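PDB 1J1I: meta cleavage compound hydrolase from Janthinobacterium, which hydrolyses a carbon-carbon bond of the aromatic ring-cleavage product formed during carbazole degradation, probably releasing anthranilate. Local coordinates for residues V221-V235 and I248-H261. Residues are numbered along the deposited sequence; the frame is centred on the assembly and turned at random.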
ATOM      1  N   VAL A 221     -16.746  10.261   2.550  1.00 16.61           N
ATOM      2  CA  VAL A 221     -15.582  10.109   3.418  1.00 19.93           C
ATOM      3  C   VAL A 221     -14.529  11.097   2.915  1.00 20.20           C
ATOM      4  O   VAL A 221     -14.022  10.954   1.807  1.00 18.09           O
ATOM      5  CB  VAL A 221     -15.013   8.674   3.363  1.00 18.34           C
ATOM      6  CG1 VAL A 221     -13.763   8.582   4.228  1.00 19.22           C
ATOM      7  CG2 VAL A 221     -16.069   7.676   3.847  1.00 18.78           C
ATOM      8  N   GLN A 222     -14.202  12.093   3.738  1.00 21.46           N
ATOM      9  CA  GLN A 222     -13.246  13.131   3.351  1.00 20.43           C
ATOM     10  C   GLN A 222     -11.899  13.068   4.073  1.00 19.14           C
ATOM     11  O   GLN A 222     -10.937  13.706   3.658  1.00 23.62           O
ATOM     12  CB  GLN A 222     -13.886  14.520   3.558  1.00 17.78           C
ATOM     13  CG  GLN A 222     -15.176  14.727   2.756  1.00 19.86           C
ATOM     14  CD  GLN A 222     -15.835  16.079   3.004  1.00 22.80           C
ATOM     15  OE1 GLN A 222     -15.839  16.590   4.127  1.00 22.95           O
ATOM     16  NE2 GLN A 222     -16.414  16.653   1.958  1.00 21.58           N
ATOM     17  N   VAL A 223     -11.829  12.297   5.150  1.00 16.57           N
ATOM     18  CA  VAL A 223     -10.589  12.153   5.913  1.00 21.57           C
ATOM     19  C   VAL A 223      -9.608  11.249   5.158  1.00 19.46           C
ATOM     20  O   VAL A 223     -10.026  10.449   4.321  1.00 20.76           O
ATOM     21  CB  VAL A 223     -10.895  11.527   7.295  1.00 22.62           C
ATOM     22  CG1 VAL A 223      -9.647  10.960   7.920  1.00 36.79           C
ATOM     23  CG2 VAL A 223     -11.493  12.580   8.214  1.00 22.90           C
ATOM     24  N   PRO A 224      -8.291  11.392   5.414  1.00 20.16           N
ATOM     25  CA  PRO A 224      -7.358  10.511   4.703  1.00 20.28           C
ATOM     26  C   PRO A 224      -7.716   9.078   5.081  1.00 20.89           C
ATOM     27  O   PRO A 224      -7.927   8.762   6.261  1.00 20.15           O
ATOM     28  CB  PRO A 224      -5.986  10.940   5.232  1.00 22.76           C
ATOM     29  CG  PRO A 224      -6.301  11.623   6.545  1.00 30.55           C
ATOM     30  CD  PRO A 224      -7.553  12.380   6.218  1.00 22.00           C
ATOM     31  N   THR A 225      -7.779   8.217   4.077  1.00 19.61           N
ATOM     32  CA  THR A 225      -8.171   6.838   4.289  1.00 20.00           C
ATOM     33  C   THR A 225      -7.214   5.837   3.659  1.00 19.47           C
ATOM     34  O   THR A 225      -6.637   6.095   2.603  1.00 19.38           O
ATOM     35  CB  THR A 225      -9.582   6.605   3.703  1.00 21.64           C
ATOM     36  OG1 THR A 225     -10.514   7.472   4.361  1.00 21.14           O
ATOM     37  CG2 THR A 225     -10.014   5.152   3.875  1.00 20.56           C
ATOM     38  N   LEU A 226      -7.051   4.699   4.324  1.00 19.59           N
ATOM     39  CA  LEU A 226      -6.202   3.626   3.822  1.00 19.41           C
ATOM     40  C   LEU A 226      -7.123   2.420   3.644  1.00 18.54           C
ATOM     41  O   LEU A 226      -7.702   1.928   4.613  1.00 19.00           O
ATOM     42  CB  LEU A 226      -5.104   3.285   4.835  1.00 19.56           C
ATOM     43  CG  LEU A 226      -3.759   2.719   4.357  1.00 31.95           C
ATOM     44  CD1 LEU A 226      -3.298   1.636   5.327  1.00 20.92           C
ATOM     45  CD2 LEU A 226      -3.866   2.168   2.955  1.00 30.10           C
ATOM     46  N   VAL A 227      -7.283   1.969   2.405  1.00 16.91           N
ATOM     47  CA  VAL A 227      -8.122   0.809   2.118  1.00 15.80           C
ATOM     48  C   VAL A 227      -7.181  -0.393   2.034  1.00 21.18           C
ATOM     49  O   VAL A 227      -6.381  -0.496   1.098  1.00 18.04           O
ATOM     50  CB  VAL A 227      -8.878   0.970   0.771  1.00 15.80           C
ATOM     51  CG1 VAL A 227      -9.753  -0.244   0.508  1.00 19.00           C
ATOM     52  CG2 VAL A 227      -9.731   2.239   0.799  1.00 18.90           C
ATOM     53  N   VAL A 228      -7.257  -1.275   3.028  1.00 17.14           N
ATOM     54  CA  VAL A 228      -6.412  -2.472   3.071  1.00 19.26           C
ATOM     55  C   VAL A 228      -7.251  -3.642   2.591  1.00 20.80           C
ATOM     56  O   VAL A 228      -8.390  -3.811   3.029  1.00 22.15           O
ATOM     57  CB  VAL A 228      -5.905  -2.757   4.502  1.00 18.75           C
ATOM     58  CG1 VAL A 228      -5.043  -4.015   4.510  1.00 20.14           C
ATOM     59  CG2 VAL A 228      -5.109  -1.567   5.019  1.00 22.76           C
ATOM     60  N   GLN A 229      -6.687  -4.467   1.713  1.00 16.48           N
ATOM     61  CA  GLN A 229      -7.448  -5.568   1.152  1.00 17.95           C
ATOM     62  C   GLN A 229      -6.638  -6.808   0.794  1.00 22.71           C
ATOM     63  O   GLN A 229      -5.577  -6.716   0.166  1.00 21.67           O
ATOM     64  CB  GLN A 229      -8.174  -5.074  -0.101  1.00 20.98           C
ATOM     65  CG  GLN A 229      -9.044  -6.104  -0.789  1.00 28.53           C
ATOM     66  CD  GLN A 229     -10.214  -6.535   0.068  1.00 33.75           C
ATOM     67  OE1 GLN A 229     -10.894  -5.706   0.677  1.00 30.59           O
ATOM     68  NE2 GLN A 229     -10.464  -7.837   0.114  1.00 28.53           N
ATOM     69  N   GLY A 230      -7.163  -7.962   1.197  1.00 19.48           N
ATOM     70  CA  GLY A 230      -6.527  -9.233   0.890  1.00 19.38           C
ATOM     71  C   GLY A 230      -6.969  -9.622  -0.509  1.00 18.56           C
ATOM     72  O   GLY A 230      -8.150  -9.541  -0.842  1.00 23.79           O
ATOM     73  N   LYS A 231      -6.021 -10.033  -1.340  1.00 20.59           N
ATOM     74  CA  LYS A 231      -6.329 -10.407  -2.711  1.00 22.96           C
ATOM     75  C   LYS A 231      -7.222 -11.636  -2.788  1.00 25.55           C
ATOM     76  O   LYS A 231      -8.006 -11.780  -3.727  1.00 26.79           O
ATOM     77  CB  LYS A 231      -5.029 -10.655  -3.493  1.00 24.44           C
ATOM     78  CG  LYS A 231      -4.870  -9.766  -4.717  1.00 32.34           C
ATOM     79  CD  LYS A 231      -3.657 -10.140  -5.563  1.00 27.00           C
ATOM     80  CE  LYS A 231      -2.418  -9.329  -5.191  1.00 22.78           C
ATOM     81  NZ  LYS A 231      -1.252  -9.668  -6.074  1.00 19.58           N
ATOM     82  N   ASP A 232      -7.113 -12.509  -1.793  1.00 21.73           N
ATOM     83  CA  ASP A 232      -7.887 -13.745  -1.765  1.00 26.54           C
ATOM     84  C   ASP A 232      -9.100 -13.717  -0.827  1.00 29.08           C
ATOM     85  O   ASP A 232      -9.613 -14.763  -0.433  1.00 28.27           O
ATOM     86  CB  ASP A 232      -6.961 -14.898  -1.387  1.00 28.93           C
ATOM     87  CG  ASP A 232      -5.679 -14.893  -2.202  1.00 26.43           C
ATOM     88  OD1 ASP A 232      -5.766 -14.925  -3.444  1.00 37.20           O
ATOM     89  OD2 ASP A 232      -4.590 -14.853  -1.603  1.00 29.89           O
ATOM     90  N   ASP A 233      -9.554 -12.518  -0.481  1.00 26.09           N
ATOM     91  CA  ASP A 233     -10.705 -12.346   0.406  1.00 23.43           C
ATOM     92  C   ASP A 233     -11.957 -12.884  -0.292  1.00 28.16           C
ATOM     93  O   ASP A 233     -12.322 -12.414  -1.369  1.00 28.38           O
ATOM     94  CB  ASP A 233     -10.885 -10.858   0.725  1.00 23.07           C
ATOM     95  CG  ASP A 233     -11.832 -10.608   1.892  1.00 22.10           C
ATOM     96  OD1 ASP A 233     -12.795 -11.384   2.059  1.00 26.34           O
ATOM     97  OD2 ASP A 233     -11.615  -9.620   2.629  1.00 20.55           O
ATOM     98  N   LYS A 234     -12.610 -13.868   0.321  1.00 29.42           N
ATOM     99  CA  LYS A 234     -13.820 -14.459  -0.253  1.00 32.12           C
ATOM    100  C   LYS A 234     -15.095 -13.734   0.179  1.00 33.88           C
ATOM    101  O   LYS A 234     -16.126 -13.840  -0.484  1.00 35.06           O
ATOM    102  CB  LYS A 234     -13.923 -15.939   0.134  1.00 35.64           C
ATOM    103  CG  LYS A 234     -12.811 -16.808  -0.429  1.00 43.26           C
ATOM    104  CD  LYS A 234     -12.899 -18.231   0.105  1.00 48.07           C
ATOM    105  CE  LYS A 234     -11.759 -19.092  -0.420  1.00 49.99           C
ATOM    106  NZ  LYS A 234     -11.741 -20.434   0.227  1.00 51.65           N
ATOM    107  N   VAL A 235     -15.020 -13.008   1.291  1.00 31.50           N
ATOM    108  CA  VAL A 235     -16.167 -12.263   1.808  1.00 30.94           C
ATOM    109  C   VAL A 235     -16.270 -10.931   1.069  1.00 32.04           C
ATOM    110  O   VAL A 235     -17.321 -10.585   0.536  1.00 30.14           O
ATOM    111  CB  VAL A 235     -16.025 -11.996   3.325  1.00 32.48           C
ATOM    112  CG1 VAL A 235     -17.263 -11.266   3.848  1.00 31.89           C
ATOM    113  CG2 VAL A 235     -15.824 -13.310   4.067  1.00 35.73           C
ATOM    114  N   ILE A 248     -13.712   7.181  -2.474  1.00 18.99           N
ATOM    115  CA  ILE A 248     -13.108   8.019  -1.444  1.00 19.17           C
ATOM    116  C   ILE A 248     -11.959   8.849  -2.035  1.00 21.10           C
ATOM    117  O   ILE A 248     -10.907   8.321  -2.402  1.00 21.24           O
ATOM    118  CB  ILE A 248     -12.626   7.139  -0.271  1.00 18.43           C
ATOM    119  CG1 ILE A 248     -13.806   6.301   0.239  1.00 18.26           C
ATOM    120  CG2 ILE A 248     -12.078   8.008   0.865  1.00 18.21           C
ATOM    121  CD1 ILE A 248     -13.451   5.302   1.329  1.00 18.76           C
ATOM    122  N   ASP A 249     -12.165  10.158  -2.124  1.00 19.29           N
ATOM    123  CA  ASP A 249     -11.164  11.041  -2.718  1.00 20.40           C
ATOM    124  C   ASP A 249      -9.775  11.039  -2.093  1.00 21.25           C
ATOM    125  O   ASP A 249      -8.776  11.114  -2.809  1.00 21.69           O
ATOM    126  CB  ASP A 249     -11.666  12.481  -2.758  1.00 24.21           C
ATOM    127  CG  ASP A 249     -10.844  13.344  -3.699  1.00 26.44           C
ATOM    128  OD1 ASP A 249     -10.932  13.126  -4.924  1.00 28.26           O
ATOM    129  OD2 ASP A 249     -10.102  14.219  -3.220  1.00 27.16           O
ATOM    130  N   ASP A 250      -9.692  10.982  -0.769  1.00 18.64           N
ATOM    131  CA  ASP A 250      -8.377  10.985  -0.141  1.00 20.60           C
ATOM    132  C   ASP A 250      -7.989   9.600   0.357  1.00 17.00           C
ATOM    133  O   ASP A 250      -7.484   9.439   1.472  1.00 20.68           O
ATOM    134  CB  ASP A 250      -8.338  11.990   1.010  1.00 21.07           C
ATOM    135  CG  ASP A 250      -6.934  12.508   1.274  1.00 25.96           C
ATOM    136  OD1 ASP A 250      -6.176  12.662   0.291  1.00 26.21           O
ATOM    137  OD2 ASP A 250      -6.593  12.772   2.447  1.00 21.45           O
ATOM    138  N   SER A 251      -8.208   8.598  -0.482  1.00 18.67           N
ATOM    139  CA  SER A 251      -7.882   7.233  -0.095  1.00 16.91           C
ATOM    140  C   SER A 251      -6.658   6.642  -0.785  1.00 19.06           C
ATOM    141  O   SER A 251      -6.439   6.829  -1.983  1.00 18.89           O
ATOM    142  CB  SER A 251      -9.081   6.307  -0.334  1.00 15.45           C
ATOM    143  OG  SER A 251      -9.428   6.221  -1.708  1.00 15.78           O
ATOM    144  N   TRP A 252      -5.865   5.939   0.017  1.00 18.25           N
ATOM    145  CA  TRP A 252      -4.668   5.236  -0.428  1.00 19.44           C
ATOM    146  C   TRP A 252      -5.108   3.781  -0.445  1.00 20.74           C
ATOM    147  O   TRP A 252      -6.064   3.416   0.242  1.00 17.74           O
ATOM    148  CB  TRP A 252      -3.544   5.392   0.592  1.00 16.39           C
ATOM    149  CG  TRP A 252      -2.718   6.633   0.471  1.00 21.96           C
ATOM    150  CD1 TRP A 252      -1.453   6.726  -0.041  1.00 19.50           C
ATOM    151  CD2 TRP A 252      -3.067   7.951   0.917  1.00 22.56           C
ATOM    152  NE1 TRP A 252      -0.989   8.013   0.067  1.00 20.31           N
ATOM    153  CE2 TRP A 252      -1.957   8.789   0.654  1.00 23.12           C
ATOM    154  CE3 TRP A 252      -4.206   8.506   1.525  1.00 19.57           C
ATOM    155  CZ2 TRP A 252      -1.954  10.152   0.964  1.00 22.14           C
ATOM    156  CZ3 TRP A 252      -4.204   9.866   1.837  1.00 24.27           C
ATOM    157  CH2 TRP A 252      -3.082  10.672   1.559  1.00 22.92           C
ATOM    158  N   GLY A 253      -4.421   2.949  -1.221  1.00 18.74           N
ATOM    159  CA  GLY A 253      -4.783   1.548  -1.268  1.00 19.11           C
ATOM    160  C   GLY A 253      -3.588   0.669  -0.954  1.00 21.67           C
ATOM    161  O   GLY A 253      -2.462   0.990  -1.349  1.00 20.32           O
ATOM    162  N   TYR A 254      -3.824  -0.415  -0.217  1.00 16.45           N
ATOM    163  CA  TYR A 254      -2.771  -1.374   0.125  1.00 16.82           C
ATOM    164  C   TYR A 254      -3.339  -2.768  -0.114  1.00 19.24           C
ATOM    165  O   TYR A 254      -4.169  -3.261   0.658  1.00 18.25           O
ATOM    166  CB  TYR A 254      -2.325  -1.237   1.583  1.00 15.30           C
ATOM    167  CG  TYR A 254      -1.102  -2.072   1.917  1.00 19.92           C
ATOM    168  CD1 TYR A 254       0.086  -1.912   1.204  1.00 19.78           C
ATOM    169  CD2 TYR A 254      -1.137  -3.036   2.929  1.00 24.00           C
ATOM    170  CE1 TYR A 254       1.206  -2.686   1.480  1.00 24.47           C
ATOM    171  CE2 TYR A 254      -0.017  -3.817   3.216  1.00 21.05           C
ATOM    172  CZ  TYR A 254       1.152  -3.637   2.481  1.00 21.64           C
ATOM    173  OH  TYR A 254       2.257  -4.414   2.728  1.00 20.46           O
ATOM    174  N   ILE A 255      -2.878  -3.395  -1.191  1.00 19.45           N
ATOM    175  CA  ILE A 255      -3.349  -4.715  -1.585  1.00 18.40           C
ATOM    176  C   ILE A 255      -2.315  -5.760  -1.193  1.00 21.17           C
ATOM    177  O   ILE A 255      -1.136  -5.644  -1.540  1.00 21.28           O
ATOM    178  CB  ILE A 255      -3.598  -4.758  -3.103  1.00 18.08           C
ATOM    179  CG1 ILE A 255      -4.351  -3.491  -3.543  1.00 23.37           C
ATOM    180  CG2 ILE A 255      -4.396  -5.994  -3.465  1.00 17.62           C
ATOM    181  CD1 ILE A 255      -5.742  -3.335  -2.952  1.00 25.71           C
ATOM    182  N   ILE A 256      -2.774  -6.785  -0.476  1.00 19.32           N
ATOM    183  CA  ILE A 256      -1.912  -7.848   0.030  1.00 16.81           C
ATOM    184  C   ILE A 256      -2.184  -9.209  -0.614  1.00 19.70           C
ATOM    185  O   ILE A 256      -3.326  -9.674  -0.657  1.00 19.37           O
ATOM    186  CB  ILE A 256      -2.096  -7.989   1.561  1.00 20.70           C
ATOM    187  CG1 ILE A 256      -1.859  -6.639   2.243  1.00 22.82           C
ATOM    188  CG2 ILE A 256      -1.156  -9.045   2.117  1.00 16.82           C
ATOM    189  CD1 ILE A 256      -2.183  -6.651   3.745  1.00 20.22           C
ATOM    190  N   PRO A 257      -1.132  -9.864  -1.131  1.00 20.63           N
ATOM    191  CA  PRO A 257      -1.300 -11.176  -1.764  1.00 21.46           C
ATOM    192  C   PRO A 257      -1.361 -12.281  -0.706  1.00 21.09           C
ATOM    193  O   PRO A 257      -0.920 -12.080   0.424  1.00 19.01           O
ATOM    194  CB  PRO A 257      -0.058 -11.289  -2.641  1.00 20.32           C
ATOM    195  CG  PRO A 257       1.003 -10.632  -1.770  1.00 21.62           C
ATOM    196  CD  PRO A 257       0.261  -9.389  -1.254  1.00 18.72           C
ATOM    197  N   HIS A 258      -1.918 -13.434  -1.075  1.00 22.82           N
ATOM    198  CA  HIS A 258      -2.000 -14.577  -0.163  1.00 25.85           C
ATOM    199  C   HIS A 258      -2.574 -14.130   1.173  1.00 24.45           C
ATOM    200  O   HIS A 258      -2.033 -14.430   2.240  1.00 20.74           O
ATOM    201  CB  HIS A 258      -0.601 -15.150   0.030  1.00 27.60           C
ATOM    202  CG  HIS A 258       0.149 -15.322  -1.253  1.00 31.23           C
ATOM    203  ND1 HIS A 258       1.465 -14.938  -1.407  1.00 32.69           N
ATOM    204  CD2 HIS A 258      -0.241 -15.815  -2.452  1.00 27.93           C
ATOM    205  CE1 HIS A 258       1.849 -15.183  -2.646  1.00 31.06           C
ATOM    206  NE2 HIS A 258       0.834 -15.716  -3.301  1.00 29.55           N
ATOM    207  N   CYS A 259      -3.685 -13.414   1.093  1.00 24.71           N
ATOM    208  CA  CYS A 259      -4.331 -12.864   2.266  1.00 22.33           C
ATOM    209  C   CYS A 259      -5.836 -12.942   2.100  1.00 19.45           C
ATOM    210  O   CYS A 259      -6.374 -12.587   1.050  1.00 22.89           O
ATOM    211  CB  CYS A 259      -3.887 -11.406   2.426  1.00 22.29           C
ATOM    212  SG  CYS A 259      -4.526 -10.548   3.863  1.00 24.36           S
ATOM    213  N   GLY A 260      -6.507 -13.415   3.144  1.00 19.51           N
ATOM    214  CA  GLY A 260      -7.950 -13.540   3.113  1.00 20.07           C
ATOM    215  C   GLY A 260      -8.659 -12.308   3.646  1.00 24.60           C
ATOM    216  O   GLY A 260      -8.240 -11.177   3.390  1.00 21.05           O
ATOM    217  N   HIS A 261      -9.721 -12.543   4.414  1.00 21.89           N
ATOM    218  CA  HIS A 261     -10.555 -11.485   4.980  1.00 23.52           C
ATOM    219  C   HIS A 261     -10.021 -10.829   6.262  1.00 22.94           C
ATOM    220  O   HIS A 261     -10.516  -9.774   6.662  1.00 19.84           O
ATOM    221  CB  HIS A 261     -11.958 -12.063   5.227  1.00 24.09           C
ATOM    222  CG  HIS A 261     -13.010 -11.033   5.513  1.00 20.72           C
ATOM    223  ND1 HIS A 261     -13.257  -9.963   4.680  1.00 21.90           N
ATOM    224  CD2 HIS A 261     -13.915 -10.943   6.518  1.00 24.08           C
ATOM    225  CE1 HIS A 261     -14.267  -9.256   5.159  1.00 24.70           C
ATOM    226  NE2 HIS A 261     -14.684  -9.830   6.274  1.00 22.99           N
TER
HETATM  227  O   HOH W   1     -14.444  11.406  -0.812  1.00 18.91           O
HETATM  228  O   HOH W   2     -11.298  11.016   1.611  1.00 19.64           O
HETATM  229  O   HOH W   3      -8.574  14.572   3.703  1.00 35.58           O
HETATM  230  O   HOH W   4      -9.185  -8.578   3.311  1.00 33.50           O
HETATM  231  O   HOH W   5      -2.736 -13.627  -3.751  1.00 22.40           O
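D233 meets H261 where two parallel strands of an alpha/beta-hydrolase fold, 225-230 and 251-256, run out into the loops that carry the likely acid and base of the catalytic triad. H261 ND1 donates to D233 OD2 over 2.6 Å in a nearly straight bond; the oxygen lies in the imidazole plane and accepts through its syn lone pair, although carboxylate and ring planes stand 69° apart. With CG anti to the backbone N (chi1 -166°), D233 swings its carboxylate against the histidine. A water donates to D233 OD2 (2.7 Å) and to G260 O and accepts from G230 N, while D233 OD1 closes an Asx turn by accepting from V235 N. V235, held by that turn, lies over one face of the imidazole: V235 CB stands 3.6 Å from the centroid of the H261 ring, 7° off its normal, a CH-pi contact. The bond at the edge and the methine over the face together restrict turning of the ring, beside S114, the probable nucleophile. A phenylalanine in place of H261 would probably leave D233 OD2 without its N-H donor and S114 without an imidazole beside it. Behind the loops, the strands pair in register from T225–S251 to G230–I256 through bonds such as V227 N to W252 O (2.9 Å), with helix 238-247 as the beta-alpha-beta crossover. L226 lays CD2 against CB of both W252 and Y254, whereas V228 CG1 reaches I256 CD1 and the edge of the Y254 ring. G253 to I255 also pair antiparallel with the second subunit, extending the sheet. At the opposite strand end, P224 CB sits 4.0 Å from W252 CZ3, and T225 O lies in the indole plane, 3.6 Å from W252 CE3.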